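Local structure of outer membrane associated protein (Francisella tularensis subsp. tularensis, 6U83) at residues 112-115 and 116-120; 82-85 and 86-90; 124-127 and 128-131. The protein probably acts as an outer-membrane porin, and is represented here by its OmpA-like domain, which probably binds peptidoglycan and holds a D-alanine. All blocks are in the same frame, centred on the assembly; numbering follows the deposited sequence.

Contact 1. Residues 112-115 and 116-120; sequences YNQK and LSEKR. With DAL (D-alanine), chain D.
Along helix 110-130, Leu116 N bonds to Tyr112 O and Ser117 N to Asn113 O, the regular i to i+4 pattern that puts Asn113, Leu116 and Arg120 on one flank. There they close on a bound D-alanine. The amide oxygen of Asn113 accepts from the ligand amino group, OD1 to DAL N 2.7 Å, while Asn113 ND2 is held by Phe109 O. Two turns on, the guanidinium of Arg120 meets the carboxylate edge-on with two nitrogens: NH1 to DAL OXT is 2.8 Å, and NH2 to DAL O is a short 2.5 Å. Leu116 CG lies 3.9 Å above the guanidinium plane, over its centre, and its CD2 packs against the ligand carboxylate carbon. Bonds from Arg120 NE to Lys68 O and from NH1 to Tyr99 O further fix the group's rotation.

On another flank, Gln114 O takes two donors from the same face of its plane, Glu118 N and the Ser117 hydroxyl (OG to Gln114 O 2.7 Å). Ser117 OG sits between its own backbone N and carbonyl carbon (chi1 72°), which turns it back to that oxygen, and Gly144 N also bonds to it. Gln114 NE2 reaches Glu118 OE2 at 3.2 Å from above the carboxylate plane; Lys115 NZ forms a salt bridge to the same oxygen, with a weak hydrogen bond. A charged arginine paired with a ligand carboxylate, with Asp67 N also bonded to the ligand, is consistent with the peptidoglycan-recognition pocket of OmpA-like domains.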
# COMPACT_ATOMS: atom_id res chain seq x y z
N TYR A 112 -12.14 -11.61 14.42
CA TYR A 112 -12.55 -10.21 14.32
C TYR A 112 -11.54 -9.41 13.51
O TYR A 112 -11.91 -8.69 12.57
CB TYR A 112 -12.69 -9.61 15.72
CG TYR A 112 -13.13 -8.16 15.75
CD1 TYR A 112 -12.21 -7.11 15.59
CD2 TYR A 112 -14.46 -7.83 15.95
CE1 TYR A 112 -12.62 -5.78 15.64
CE2 TYR A 112 -14.87 -6.52 15.98
CZ TYR A 112 -13.95 -5.50 15.82
OH TYR A 112 -14.41 -4.22 15.86
N ASN A 113 -10.26 -9.50 13.86
CA ASN A 113 -9.26 -8.65 13.22
C ASN A 113 -8.92 -9.13 11.83
O ASN A 113 -8.51 -8.33 10.97
CB ASN A 113 -8.01 -8.59 14.07
CG ASN A 113 -8.17 -7.63 15.24
OD1 ASN A 113 -8.11 -6.41 15.06
ND2 ASN A 113 -8.38 -8.18 16.44
N GLN A 114 -9.06 -10.43 11.58
CA GLN A 114 -8.98 -10.93 10.22
C GLN A 114 -10.04 -10.28 9.34
O GLN A 114 -9.76 -9.84 8.22
CB GLN A 114 -9.15 -12.46 10.22
CG GLN A 114 -9.34 -13.09 8.86
CD GLN A 114 -8.05 -13.13 8.05
OE1 GLN A 114 -6.96 -13.32 8.61
NE2 GLN A 114 -8.17 -12.95 6.74
N LYS A 115 -11.27 -10.22 9.84
CA LYS A 115 -12.33 -9.61 9.04
C LYS A 115 -12.06 -8.13 8.86
O LYS A 115 -12.18 -7.59 7.75
CB LYS A 115 -13.69 -9.85 9.71
CG LYS A 115 -14.68 -10.61 8.85
CD LYS A 115 -14.12 -11.95 8.39
CE LYS A 115 -15.00 -12.61 7.32
NZ LYS A 115 -14.24 -13.68 6.60
N LEU A 116 -11.67 -7.46 9.95
CA LEU A 116 -11.30 -6.05 9.88
C LEU A 116 -10.28 -5.82 8.78
O LEU A 116 -10.46 -4.95 7.91
CB LEU A 116 -10.79 -5.61 11.24
CG LEU A 116 -10.28 -4.19 11.36
CD1 LEU A 116 -11.29 -3.21 10.77
CD2 LEU A 116 -9.99 -3.91 12.84
N SER A 117 -9.23 -6.64 8.75
CA SER A 117 -8.16 -6.43 7.78
C SER A 117 -8.65 -6.65 6.36
O SER A 117 -8.23 -5.95 5.43
CB SER A 117 -6.99 -7.35 8.08
OG SER A 117 -7.34 -8.67 7.74
N GLU A 118 -9.52 -7.64 6.17
CA GLU A 118 -10.16 -7.84 4.87
C GLU A 118 -10.96 -6.62 4.46
O GLU A 118 -10.95 -6.23 3.29
CB GLU A 118 -11.08 -9.07 4.92
CG GLU A 118 -10.37 -10.39 5.10
CD GLU A 118 -11.33 -11.57 5.24
OE1 GLU A 118 -12.21 -11.74 4.37
OE2 GLU A 118 -11.22 -12.33 6.23
N LYS A 119 -11.69 -6.02 5.41
CA LYS A 119 -12.47 -4.83 5.12
C LYS A 119 -11.57 -3.66 4.75
O LYS A 119 -11.97 -2.81 3.94
CB LYS A 119 -13.31 -4.44 6.34
CG LYS A 119 -14.48 -5.37 6.71
CD LYS A 119 -15.17 -4.81 7.97
CE LYS A 119 -16.45 -5.53 8.30
NZ LYS A 119 -17.05 -4.97 9.56
N ARG A 120 -10.36 -3.60 5.32
CA ARG A 120 -9.43 -2.54 4.97
C ARG A 120 -8.93 -2.71 3.54
O ARG A 120 -8.97 -1.77 2.73
CB ARG A 120 -8.27 -2.52 5.97
CG ARG A 120 -8.67 -1.96 7.38
CD ARG A 120 -7.53 -2.04 8.42
NE ARG A 120 -7.91 -1.28 9.61
CZ ARG A 120 -7.48 -1.53 10.85
NH1 ARG A 120 -6.65 -2.54 11.10
NH2 ARG A 120 -7.89 -0.75 11.84
N DAL D . -6.84 -4.36 16.28
CA DAL D . -7.42 -3.04 16.04
CB DAL D . -8.92 -3.05 16.38
C DAL D . -7.19 -2.56 14.61
O DAL D . -7.76 -1.52 14.24
OXT DAL D . -6.46 -3.16 13.81

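Contact 2. Residues 82-85 and 86-90; sequences FVNF and IKDSN
Phe85 carries CG opposite its backbone N (chi1 176°), and Ser89 keeps OG beside its own N (chi1 -60°); together these settings lay the serine hydroxyl over one face of the phenyl ring. Ser89 OG stands 3.3 Å above the ring plane, displaced toward the rim, and is nearest to CE1. The same oxygen donates to Phe85 O at 3.0 Å, coming from above the carbonyl plane. Phe85 O also receives the backbone Ser89 N at 2.7 Å, so both donors of one serine grip a single carbonyl in the last turn of helix 73-89.

A turn earlier the side chains meet through apolar atoms, beside the backbone bond from Ile86 N to Phe82 O. Ile86 CD1 reaches Phe82 CE2 at 3.6 Å, approaching the ring obliquely, and its CG1 and CD1 also lie against Phe82 O. Phe82 also packs on strands 55-63, 94-98 and 161-172 (Val58, Val94, Val166), and Ile86 on Val94 and Leu133.

On the outer side Asn84 and Asp88 run side by side, their amide and carboxylate planes 73° apart. Asp88 N bonds to Asn84 O at 3.1 Å. The turn thus divides its chemistry: an aromatic and aliphatic face is buried against the sheet, a polar one faces outward, and the serine near the helix end spends its hydroxyl on the backbone, which is consistent with its lying over an aromatic ring, its proton being already engaged by Phe85 O.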
# COMPACT_ATOMS: atom_id res chain seq x y z
N PHE A 82 -0.55 5.98 -6.39
CA PHE A 82 -0.27 4.57 -6.64
C PHE A 82 -0.99 4.10 -7.90
O PHE A 82 -0.40 3.45 -8.76
CB PHE A 82 -0.71 3.76 -5.42
CG PHE A 82 -0.23 2.35 -5.42
CD1 PHE A 82 1.11 2.07 -5.27
CD2 PHE A 82 -1.12 1.31 -5.52
CE1 PHE A 82 1.55 0.79 -5.24
CE2 PHE A 82 -0.67 0.03 -5.49
CZ PHE A 82 0.67 -0.24 -5.35
N VAL A 83 -2.28 4.43 -8.02
CA VAL A 83 -3.06 3.99 -9.17
C VAL A 83 -2.56 4.66 -10.44
O VAL A 83 -2.49 4.02 -11.50
CB VAL A 83 -4.56 4.27 -8.92
CG1 VAL A 83 -5.37 4.04 -10.18
CG2 VAL A 83 -5.08 3.40 -7.78
N ASN A 84 -2.22 5.94 -10.36
CA ASN A 84 -1.70 6.68 -11.52
C ASN A 84 -0.46 6.02 -12.09
O ASN A 84 -0.24 6.03 -13.31
CB ASN A 84 -1.40 8.13 -11.11
CG ASN A 84 -1.77 9.13 -12.19
OD1 ASN A 84 -2.91 9.58 -12.26
ND2 ASN A 84 -0.79 9.51 -13.01
N PHE A 85 0.37 5.42 -11.23
CA PHE A 85 1.54 4.69 -11.69
C PHE A 85 1.14 3.37 -12.35
O PHE A 85 1.70 2.99 -13.39
CB PHE A 85 2.46 4.45 -10.50
CG PHE A 85 3.68 3.63 -10.82
CD1 PHE A 85 4.73 4.17 -11.53
CD2 PHE A 85 3.80 2.34 -10.34
CE1 PHE A 85 5.86 3.43 -11.78
CE2 PHE A 85 4.92 1.60 -10.60
CZ PHE A 85 5.96 2.14 -11.32
N ILE A 86 0.17 2.67 -11.77
CA ILE A 86 -0.31 1.42 -12.35
C ILE A 86 -0.88 1.66 -13.74
O ILE A 86 -0.57 0.92 -14.69
CB ILE A 86 -1.35 0.77 -11.42
CG1 ILE A 86 -0.67 0.30 -10.13
CG2 ILE A 86 -2.05 -0.40 -12.11
CD1 ILE A 86 -1.65 0.13 -9.00
N LYS A 87 -1.71 2.69 -13.90
CA LYS A 87 -2.29 2.96 -15.21
C LYS A 87 -1.24 3.40 -16.22
O LYS A 87 -1.38 3.14 -17.42
CB LYS A 87 -3.39 4.02 -15.10
CG LYS A 87 -4.64 3.57 -14.35
CD LYS A 87 -5.82 4.53 -14.55
CE LYS A 87 -5.58 5.89 -13.89
NZ LYS A 87 -6.66 6.87 -14.21
N ASP A 88 -0.18 4.07 -15.76
CA ASP A 88 0.85 4.52 -16.69
C ASP A 88 1.83 3.40 -17.02
O ASP A 88 2.29 3.30 -18.15
CB ASP A 88 1.59 5.73 -16.12
CG ASP A 88 0.89 7.03 -16.43
OD1 ASP A 88 0.39 7.17 -17.57
OD2 ASP A 88 0.83 7.91 -15.55
N SER A 89 2.15 2.56 -16.04
CA SER A 89 3.05 1.44 -16.29
C SER A 89 2.37 0.28 -17.00
O SER A 89 3.04 -0.70 -17.31
CB SER A 89 3.65 0.95 -14.97
OG SER A 89 4.37 2.00 -14.35
N ASN A 90 1.07 0.39 -17.26
CA ASN A 90 0.30 -0.71 -17.84
C ASN A 90 0.51 -2.00 -17.04
O ASN A 90 0.67 -3.09 -17.59
CB ASN A 90 0.63 -0.89 -19.32
CG ASN A 90 0.49 0.41 -20.10
OD1 ASN A 90 1.47 1.12 -20.34
ND2 ASN A 90 -0.74 0.73 -20.49

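Contact 3. Residues 124-127 and 128-131; sequences VADY and MKQL
Asp126 OD1 is shared between two partners: Lys129 NZ approaches it at 3.7 Å, a long salt bridge, and Gln122 NE2, one turn back along the helix, hydrogen-bonds to it. The lysine chain is bent at its third torsion (chi3 -104°), which swings CE back over Ala125 O, 3.5 Å away, and brings the ammonium group round toward the carboxylate. The amide of Gln122 is thus the firmer hold on the aspartate, and the lysine probably adds mainly a diffuse electrostatic pull.

Beneath this polar edge, Val124 and Met128 lie alongside each other and point the same way, with Val124 CG1 and Met128 CE 4.0 Å apart. With its chain extended beyond CG, Met128 brings its methyl to Phe82 of helix 73-89, and the side chain also touches Val96 of strand 94-98. This is the inner face of the helix in a beta-alpha-beta unit: helix 110-130 links strand 94-98 to the parallel strand 138-142, whose Ile138 and Thr140 touch Ala125.

At the C-terminal end of the helix Leu131 folds over Tyr127. Its CG stands 4.3 Å from the ring centroid and 17° off the ring normal, a CH-pi contact, while CD1 closes to 3.5 Å of Tyr127 CE2. The Gln130 amide crosses the same ring at about a right angle, its plane turned 84° from that of the ring, with OE1 3.9 Å from Tyr127 CD1. Leu131 N bonds to Tyr127 O at 3.1 Å, continuing the helical pattern into the residue that follows the helix.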
# COMPACT_ATOMS: atom_id res chain seq x y z
N VAL A 124 -9.48 -0.12 0.31
CA VAL A 124 -8.44 0.36 -0.60
C VAL A 124 -8.83 0.04 -2.04
O VAL A 124 -8.78 0.91 -2.92
CB VAL A 124 -7.08 -0.24 -0.23
CG1 VAL A 124 -6.09 -0.01 -1.36
CG2 VAL A 124 -6.55 0.39 1.03
N ALA A 125 -9.27 -1.20 -2.28
CA ALA A 125 -9.57 -1.64 -3.64
C ALA A 125 -10.78 -0.91 -4.20
O ALA A 125 -10.81 -0.58 -5.39
CB ALA A 125 -9.80 -3.14 -3.67
N ASP A 126 -11.78 -0.64 -3.35
CA ASP A 126 -12.94 0.11 -3.81
C ASP A 126 -12.53 1.47 -4.35
O ASP A 126 -12.96 1.86 -5.45
CB ASP A 126 -13.93 0.27 -2.66
CG ASP A 126 -14.76 -0.98 -2.41
OD1 ASP A 126 -14.55 -2.00 -3.12
OD2 ASP A 126 -15.62 -0.95 -1.51
N TYR A 127 -11.68 2.19 -3.61
CA TYR A 127 -11.25 3.51 -4.05
C TYR A 127 -10.46 3.44 -5.35
O TYR A 127 -10.63 4.29 -6.24
CB TYR A 127 -10.41 4.18 -2.97
CG TYR A 127 -10.17 5.66 -3.24
CD1 TYR A 127 -11.23 6.55 -3.34
CD2 TYR A 127 -8.88 6.15 -3.39
CE1 TYR A 127 -11.02 7.90 -3.59
CE2 TYR A 127 -8.65 7.51 -3.64
CZ TYR A 127 -9.73 8.37 -3.73
OH TYR A 127 -9.51 9.70 -3.98
N MET A 128 -9.58 2.45 -5.47
CA MET A 128 -8.86 2.24 -6.72
C MET A 128 -9.83 2.14 -7.88
O MET A 128 -9.57 2.69 -8.96
CB MET A 128 -8.01 0.98 -6.63
CG MET A 128 -6.93 1.06 -5.59
SD MET A 128 -5.92 -0.42 -5.58
CE MET A 128 -4.37 0.23 -4.96
N LYS A 129 -10.95 1.46 -7.68
CA LYS A 129 -11.93 1.31 -8.75
C LYS A 129 -12.58 2.65 -9.08
O LYS A 129 -12.80 2.96 -10.26
CB LYS A 129 -12.97 0.26 -8.36
CG LYS A 129 -12.45 -1.18 -8.42
CD LYS A 129 -13.51 -2.19 -8.04
CE LYS A 129 -13.31 -2.73 -6.63
NZ LYS A 129 -14.32 -3.79 -6.30
N GLN A 130 -12.90 3.45 -8.06
CA GLN A 130 -13.44 4.79 -8.31
C GLN A 130 -12.50 5.60 -9.20
O GLN A 130 -12.95 6.39 -10.03
CB GLN A 130 -13.68 5.53 -6.99
CG GLN A 130 -14.78 4.95 -6.12
CD GLN A 130 -14.88 5.65 -4.77
OE1 GLN A 130 -14.91 6.88 -4.70
NE2 GLN A 130 -14.92 4.87 -3.70
N LEU A 131 -11.20 5.39 -9.05
CA LEU A 131 -10.18 6.13 -9.78
C LEU A 131 -10.01 5.69 -11.23
O LEU A 131 -9.13 6.23 -11.91
CB LEU A 131 -8.86 6.01 -9.04
CG LEU A 131 -8.96 6.59 -7.63
CD1 LEU A 131 -7.65 6.43 -6.87
CD2 LEU A 131 -9.34 8.05 -7.70

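In the fold
Contact 2 comes first along the chain, at the C-terminal end of helix 73-89; contact 1 and then contact 3 follow on helix 110-130. Contacts 1 and 3 have centres about 17 Å apart on that one helix, contact 1 near its start beside the ligand pocket and contact 3 at its far end. Contacts 2 and 3 meet where the two helices pack: Phe82 and Val83 touch Met128, and the centres of the two contacts lie about 13 Å apart. Contacts 1 and 2, with centres about 26 Å apart, fall on opposite sides of the chain's centre. The domain thus separates its D-alanine site from the region where the ends of both helices pack together.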